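Local coordinates for protein complement factor MASP-3 (Homo sapiens, PDB 3DEM) that is a complement serine protease, probably of the lectin pathway, whose calcium-binding CUB1-EGF-CUB2 region interacts with mannan-binding lectin and ficolins, at residues D158-T172 / P188-E200. Sequence-based numbering, arbitrary orientation.
Sequences DNRTCRVECSDNLFT and PKSSECLYTIELE. With NAG (2-acetamido-2-deoxy-beta-D-glucopyranose), chain C.
Residues 158-172 run parallel to 188-200, the register slipping by two residues between Arg163-Ser191 and Phe171-Ile197, and at the far end Phe171 straddles Ile197 in a single parallel bridge: Phe171 N donates to Thr196 O (2.8 Å) and Phe171 O accepts from Glu198 N (2.9 Å). Two residues earlier the Asn169 carboxamide imitates a peptide unit. Its OD1 takes Thr196 N at 3.0 Å, in the carbonyl plane, while ND2 donates to Leu194 O, tilted 30° from the plane of the Leu194 carbonyl. With CG lodged between the backbone N and the carbonyl carbon (chi1 61°), the amide swings to the strand, its plane 16° from that of the Tyr195 ring, which ND2 approaches obliquely. Ser167 OG receives Leu194 N at 2.9 Å, and just before it the Cys166-Cys193 disulfide links the two segments covalently.

This strand, 192-198, is an outer strand of one sheet of the second CUB sandwich, and residues 158-172 line its edge as they arrive from the EGF-like module, whose Cys162 is bonded to Cys149. The Tyr195 ring meets Trp271 almost at right angles, inside the CUB core.

At the junction between modules, Val164 sets both methyls against Pro188 CG, CG1 at 3.6 Å. Ser191 OG both accepts Val164 N and donates to Lys189 O, which fixes its hydroxyl. Farther back Thr161 OG1 sits 2.9 Å from Ser190 OG and donates to Asp158 OD2 on its syn side; Asp158 OD1 accepts Arg160 N (an Asx turn) and Thr161 N (an Asx motif) from one face of the carboxylate. Lys189 NZ forms salt bridges with Asp135, linking CUB2 to the EGF-like module, and with Glu267 of its own CUB domain. Single waters join Cys162 O to Lys189 N and Val164 O to Glu192 N.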
loop_
_atom_site.group_PDB
_atom_site.type_symbol
_atom_site.label_atom_id
_atom_site.label_comp_id
_atom_site.label_asym_id
_atom_site.label_seq_id
_atom_site.Cartn_x
_atom_site.Cartn_y
_atom_site.Cartn_z
ATOM N N ASP A 158 3.291 27.561 3.036
ATOM C CA ASP A 158 4.049 26.504 3.695
ATOM C C ASP A 158 3.503 25.129 3.308
ATOM O O ASP A 158 4.028 24.099 3.733
ATOM C CB ASP A 158 4.037 26.691 5.219
ATOM C CG ASP A 158 2.628 26.707 5.805
ATOM O OD1 ASP A 158 1.661 26.360 5.091
ATOM O OD2 ASP A 158 2.490 27.067 6.994
ATOM N N ASN A 159 2.444 25.132 2.499
ATOM C CA ASN A 159 1.813 23.910 2.006
ATOM C C ASN A 159 1.191 23.084 3.119
ATOM O O ASN A 159 0.953 21.895 2.960
ATOM C CB ASN A 159 2.817 23.055 1.228
ATOM C CG ASN A 159 3.244 23.699 -0.073
ATOM O OD1 ASN A 159 2.441 24.332 -0.758
ATOM N ND2 ASN A 159 4.513 23.541 -0.418
ATOM N N ARG A 160 0.907 23.725 4.242
ATOM C CA ARG A 160 0.574 22.986 5.445
ATOM C C ARG A 160 -0.563 23.622 6.239
ATOM O O ARG A 160 -1.538 22.953 6.579
ATOM C CB ARG A 160 1.829 22.862 6.307
ATOM C CG ARG A 160 1.689 21.962 7.496
ATOM C CD ARG A 160 3.042 21.729 8.149
ATOM N NE ARG A 160 3.714 22.975 8.507
ATOM C CZ ARG A 160 3.474 23.657 9.623
ATOM N NH1 ARG A 160 2.568 23.212 10.483
ATOM N NH2 ARG A 160 4.135 24.786 9.881
ATOM N N THR A 161 -0.439 24.910 6.542
ATOM C CA THR A 161 -1.465 25.590 7.323
ATOM C C THR A 161 -2.555 26.216 6.456
ATOM O O THR A 161 -2.364 26.450 5.261
ATOM C CB THR A 161 -0.864 26.628 8.298
ATOM O OG1 THR A 161 -0.130 27.614 7.568
ATOM C CG2 THR A 161 0.060 25.948 9.287
ATOM N N CYS A 162 -3.700 26.476 7.078
ATOM C CA CYS A 162 -4.886 26.909 6.360
ATOM C C CYS A 162 -5.350 28.297 6.806
ATOM O O CYS A 162 -5.887 28.457 7.904
ATOM C CB CYS A 162 -5.996 25.882 6.569
ATOM S SG CYS A 162 -5.588 24.226 5.952
ATOM N N ARG A 163 -5.141 29.292 5.948
ATOM C CA ARG A 163 -5.508 30.674 6.249
ATOM C C ARG A 163 -6.861 31.018 5.640
ATOM O O ARG A 163 -7.461 30.195 4.960
ATOM C CB ARG A 163 -4.435 31.642 5.730
ATOM C CG ARG A 163 -4.324 31.716 4.212
ATOM C CD ARG A 163 -3.463 32.900 3.781
ATOM N NE ARG A 163 -3.525 33.127 2.338
ATOM C CZ ARG A 163 -4.465 33.848 1.732
ATOM N NH1 ARG A 163 -5.431 34.417 2.446
ATOM N NH2 ARG A 163 -4.441 34.001 0.410
ATOM N N VAL A 164 -7.333 32.236 5.891
ATOM C CA VAL A 164 -8.581 32.711 5.304
ATOM C C VAL A 164 -8.399 34.107 4.747
ATOM O O VAL A 164 -7.448 34.806 5.095
ATOM C CB VAL A 164 -9.734 32.773 6.342
ATOM C CG1 VAL A 164 -10.083 31.387 6.852
ATOM C CG2 VAL A 164 -9.379 33.717 7.494
ATOM N N GLU A 165 -9.316 34.512 3.879
ATOM C CA GLU A 165 -9.431 35.912 3.516
ATOM C C GLU A 165 -10.368 36.546 4.527
ATOM O O GLU A 165 -11.491 36.080 4.708
ATOM C CB GLU A 165 -9.957 36.069 2.088
ATOM C CG GLU A 165 -8.906 35.795 1.007
ATOM C CD GLU A 165 -7.631 36.632 1.175
ATOM O OE1 GLU A 165 -6.553 36.163 0.761
ATOM O OE2 GLU A 165 -7.689 37.758 1.725
ATOM N N CYS A 166 -9.898 37.585 5.210
ATOM C CA CYS A 166 -10.684 38.213 6.272
ATOM C C CYS A 166 -10.574 39.742 6.235
ATOM O O CYS A 166 -10.594 40.401 7.275
ATOM C CB CYS A 166 -10.245 37.670 7.645
ATOM S SG CYS A 166 -8.440 37.540 7.837
ATOM N N SER A 167 -10.470 40.298 5.032
ATOM C CA SER A 167 -10.258 41.731 4.876
ATOM C C SER A 167 -11.310 42.417 4.018
ATOM O O SER A 167 -11.294 43.639 3.883
ATOM C CB SER A 167 -8.870 42.000 4.295
ATOM O OG SER A 167 -7.862 41.566 5.193
ATOM N N ASP A 168 -12.207 41.636 3.424
ATOM C CA ASP A 168 -13.243 42.199 2.558
ATOM C C ASP A 168 -14.399 42.765 3.363
ATOM O O ASP A 168 -15.506 42.240 3.330
ATOM C CB ASP A 168 -13.743 41.157 1.555
ATOM C CG ASP A 168 -12.750 40.907 0.444
ATOM O OD1 ASP A 168 -11.637 41.476 0.512
ATOM O OD2 ASP A 168 -13.073 40.148 -0.499
ATOM N N ASN A 169 -14.131 43.846 4.086
ATOM C CA ASN A 169 -15.130 44.443 4.953
ATOM C C ASN A 169 -15.022 45.963 4.990
ATOM O O ASN A 169 -14.011 46.541 4.585
ATOM C CB ASN A 169 -14.988 43.878 6.364
ATOM C CG ASN A 169 -13.628 44.191 6.975
ATOM O OD1 ASN A 169 -13.342 45.336 7.321
ATOM N ND2 ASN A 169 -12.782 43.172 7.102
ATOM N N LEU A 170 -16.077 46.599 5.478
ATOM C CA LEU A 170 -16.098 48.037 5.682
ATOM C C LEU A 170 -17.300 48.350 6.550
ATOM O O LEU A 170 -18.439 48.188 6.119
ATOM C CB LEU A 170 -16.173 48.792 4.349
ATOM C CG LEU A 170 -16.193 50.324 4.449
ATOM C CD1 LEU A 170 -14.908 50.848 5.069
ATOM C CD2 LEU A 170 -16.440 50.975 3.100
ATOM N N PHE A 171 -17.035 48.765 7.783
ATOM C CA PHE A 171 -18.088 49.072 8.739
ATOM C C PHE A 171 -18.393 50.567 8.721
ATOM O O PHE A 171 -17.533 51.388 9.043
ATOM C CB PHE A 171 -17.682 48.599 10.134
ATOM C CG PHE A 171 -17.465 47.113 10.227
ATOM C CD1 PHE A 171 -18.484 46.271 10.658
ATOM C CD2 PHE A 171 -16.245 46.553 9.871
ATOM C CE1 PHE A 171 -18.288 44.903 10.747
ATOM C CE2 PHE A 171 -16.043 45.179 9.948
ATOM C CZ PHE A 171 -17.073 44.352 10.391
ATOM N N THR A 172 -19.613 50.914 8.322
ATOM C CA THR A 172 -19.991 52.313 8.145
ATOM C C THR A 172 -21.156 52.726 9.029
ATOM O O THR A 172 -21.490 53.910 9.118
ATOM C CB THR A 172 -20.384 52.608 6.694
ATOM O OG1 THR A 172 -21.498 51.786 6.326
ATOM C CG2 THR A 172 -19.221 52.333 5.759
ATOM N N PRO A 188 -8.186 31.138 12.397
ATOM C CA PRO A 188 -7.312 30.574 11.370
ATOM C C PRO A 188 -5.854 31.003 11.533
ATOM O O PRO A 188 -5.571 32.159 11.830
ATOM C CB PRO A 188 -7.885 31.148 10.071
ATOM C CG PRO A 188 -9.298 31.462 10.389
ATOM C CD PRO A 188 -9.286 31.922 11.809
ATOM N N LYS A 189 -4.944 30.060 11.339
ATOM C CA LYS A 189 -3.522 30.329 11.372
ATOM C C LYS A 189 -3.101 31.099 10.127
ATOM O O LYS A 189 -3.848 31.167 9.147
ATOM C CB LYS A 189 -2.744 29.012 11.438
ATOM C CG LYS A 189 -3.042 28.170 12.670
ATOM C CD LYS A 189 -2.309 26.834 12.619
ATOM C CE LYS A 189 -2.681 25.956 13.802
ATOM N NZ LYS A 189 -4.130 25.560 13.801
ATOM N N SER A 190 -1.912 31.692 10.188
ATOM C CA SER A 190 -1.254 32.276 9.020
ATOM C C SER A 190 -2.101 33.291 8.268
ATOM O O SER A 190 -2.029 33.372 7.046
ATOM C CB SER A 190 -0.808 31.168 8.065
ATOM O OG SER A 190 0.057 30.273 8.726
ATOM N N SER A 191 -2.880 34.074 9.000
ATOM C CA SER A 191 -3.810 35.002 8.383
ATOM C C SER A 191 -3.484 36.437 8.739
ATOM O O SER A 191 -2.762 36.706 9.703
ATOM C CB SER A 191 -5.249 34.673 8.790
ATOM O OG SER A 191 -5.628 33.401 8.301
ATOM N N GLU A 192 -4.047 37.352 7.956
ATOM C CA GLU A 192 -3.767 38.771 8.065
ATOM C C GLU A 192 -5.067 39.516 7.785
ATOM O O GLU A 192 -5.405 39.771 6.631
ATOM C CB GLU A 192 -2.715 39.133 7.027
ATOM C CG GLU A 192 -2.185 40.553 7.088
ATOM C CD GLU A 192 -0.983 40.719 6.176
ATOM O OE1 GLU A 192 0.139 40.854 6.708
ATOM O OE2 GLU A 192 -1.144 40.662 4.936
ATOM N N CYS A 193 -5.795 39.842 8.848
ATOM C CA CYS A 193 -7.125 40.427 8.727
ATOM C C CYS A 193 -7.095 41.934 8.881
ATOM O O CYS A 193 -6.516 42.455 9.837
ATOM C CB CYS A 193 -8.063 39.834 9.786
ATOM S SG CYS A 193 -8.094 38.038 9.795
ATOM N N LEU A 194 -7.728 42.624 7.940
ATOM C CA LEU A 194 -7.849 44.077 7.978
ATOM C C LEU A 194 -9.319 44.444 8.132
ATOM O O LEU A 194 -10.111 44.240 7.205
ATOM C CB LEU A 194 -7.295 44.697 6.693
ATOM C CG LEU A 194 -5.823 44.418 6.370
ATOM C CD1 LEU A 194 -5.472 44.833 4.944
ATOM C CD2 LEU A 194 -4.883 45.103 7.367
ATOM N N TYR A 195 -9.673 44.964 9.307
ATOM C CA TYR A 195 -11.023 45.437 9.575
ATOM C C TYR A 195 -11.042 46.957 9.563
ATOM O O TYR A 195 -10.263 47.602 10.274
ATOM C CB TYR A 195 -11.511 44.931 10.927
ATOM C CG TYR A 195 -11.394 43.437 11.106
ATOM C CD1 TYR A 195 -12.402 42.583 10.678
ATOM C CD2 TYR A 195 -10.273 42.879 11.721
ATOM C CE1 TYR A 195 -12.295 41.212 10.856
ATOM C CE2 TYR A 195 -10.155 41.518 11.895
ATOM C CZ TYR A 195 -11.163 40.690 11.461
ATOM O OH TYR A 195 -11.042 39.333 11.640
ATOM N N THR A 196 -11.937 47.530 8.768
ATOM C CA THR A 196 -11.958 48.973 8.576
ATOM C C THR A 196 -13.275 49.614 8.995
ATOM O O THR A 196 -14.342 49.261 8.481
ATOM C CB THR A 196 -11.672 49.323 7.106
ATOM O OG1 THR A 196 -10.500 48.628 6.684
ATOM C CG2 THR A 196 -11.460 50.818 6.932
ATOM N N ILE A 197 -13.190 50.555 9.932
ATOM C CA ILE A 197 -14.347 51.324 10.349
ATOM C C ILE A 197 -14.224 52.701 9.709
ATOM O O ILE A 197 -13.206 53.384 9.881
ATOM C CB ILE A 197 -14.449 51.441 11.888
ATOM C CG1 ILE A 197 -14.455 50.050 12.536
ATOM C CG2 ILE A 197 -15.703 52.235 12.291
ATOM C CD1 ILE A 197 -14.317 50.074 14.041
ATOM N N GLU A 198 -15.230 53.088 8.934
ATOM C CA GLU A 198 -15.244 54.396 8.291
ATOM C C GLU A 198 -16.568 55.091 8.544
ATOM O O GLU A 198 -17.586 54.707 7.975
ATOM C CB GLU A 198 -15.056 54.248 6.782
ATOM C CG GLU A 198 -13.678 53.799 6.360
ATOM C CD GLU A 198 -12.880 54.910 5.711
ATOM O OE1 GLU A 198 -13.305 56.090 5.832
ATOM O OE2 GLU A 198 -11.840 54.595 5.076
ATOM N N LEU A 199 -16.556 56.112 9.392
ATOM C CA LEU A 199 -17.751 56.924 9.610
ATOM C C LEU A 199 -17.589 58.294 8.978
ATOM O O LEU A 199 -16.503 58.661 8.537
ATOM C CB LEU A 199 -18.030 57.093 11.100
ATOM C CG LEU A 199 -17.943 55.836 11.962
ATOM C CD1 LEU A 199 -18.093 56.226 13.418
ATOM C CD2 LEU A 199 -18.997 54.811 11.559
ATOM N N GLU A 200 -18.681 59.050 8.952
ATOM C CA GLU A 200 -18.680 60.405 8.427
ATOM C C GLU A 200 -17.843 61.334 9.306
ATOM O O GLU A 200 -17.642 61.075 10.494
ATOM C CB GLU A 200 -20.118 60.919 8.322
ATOM C CG GLU A 200 -20.248 62.389 7.984
ATOM C CD GLU A 200 -21.661 62.910 8.190
ATOM O OE1 GLU A 200 -22.547 62.103 8.556
ATOM O OE2 GLU A 200 -21.886 64.123 7.988
HETATM C C1 NAG C . 4.727 24.032 -1.760
HETATM C C2 NAG C . 6.195 23.802 -1.385
HETATM C C3 NAG C . 7.057 23.859 -2.640
HETATM C C4 NAG C . 6.565 22.715 -3.515
HETATM C C5 NAG C . 5.132 23.079 -3.913
HETATM C C6 NAG C . 4.534 22.134 -4.955
HETATM C C7 NAG C . 7.458 24.409 0.599
HETATM C C8 NAG C . 7.871 25.511 1.533
HETATM N N2 NAG C . 6.635 24.761 -0.388
HETATM O O3 NAG C . 8.437 23.744 -2.355
HETATM O O4 NAG C . 7.420 22.513 -4.625
HETATM O O5 NAG C . 4.303 23.103 -2.753
HETATM O O6 NAG C . 3.169 22.485 -5.121
HETATM O O7 NAG C . 7.870 23.255 0.754
HETATM O O HOH W 1 -5.643 27.376 10.550
HETATM O O HOH W 2 -5.267 36.418 5.400
HETATM O O HOH W 3 -7.287 38.659 4.803
#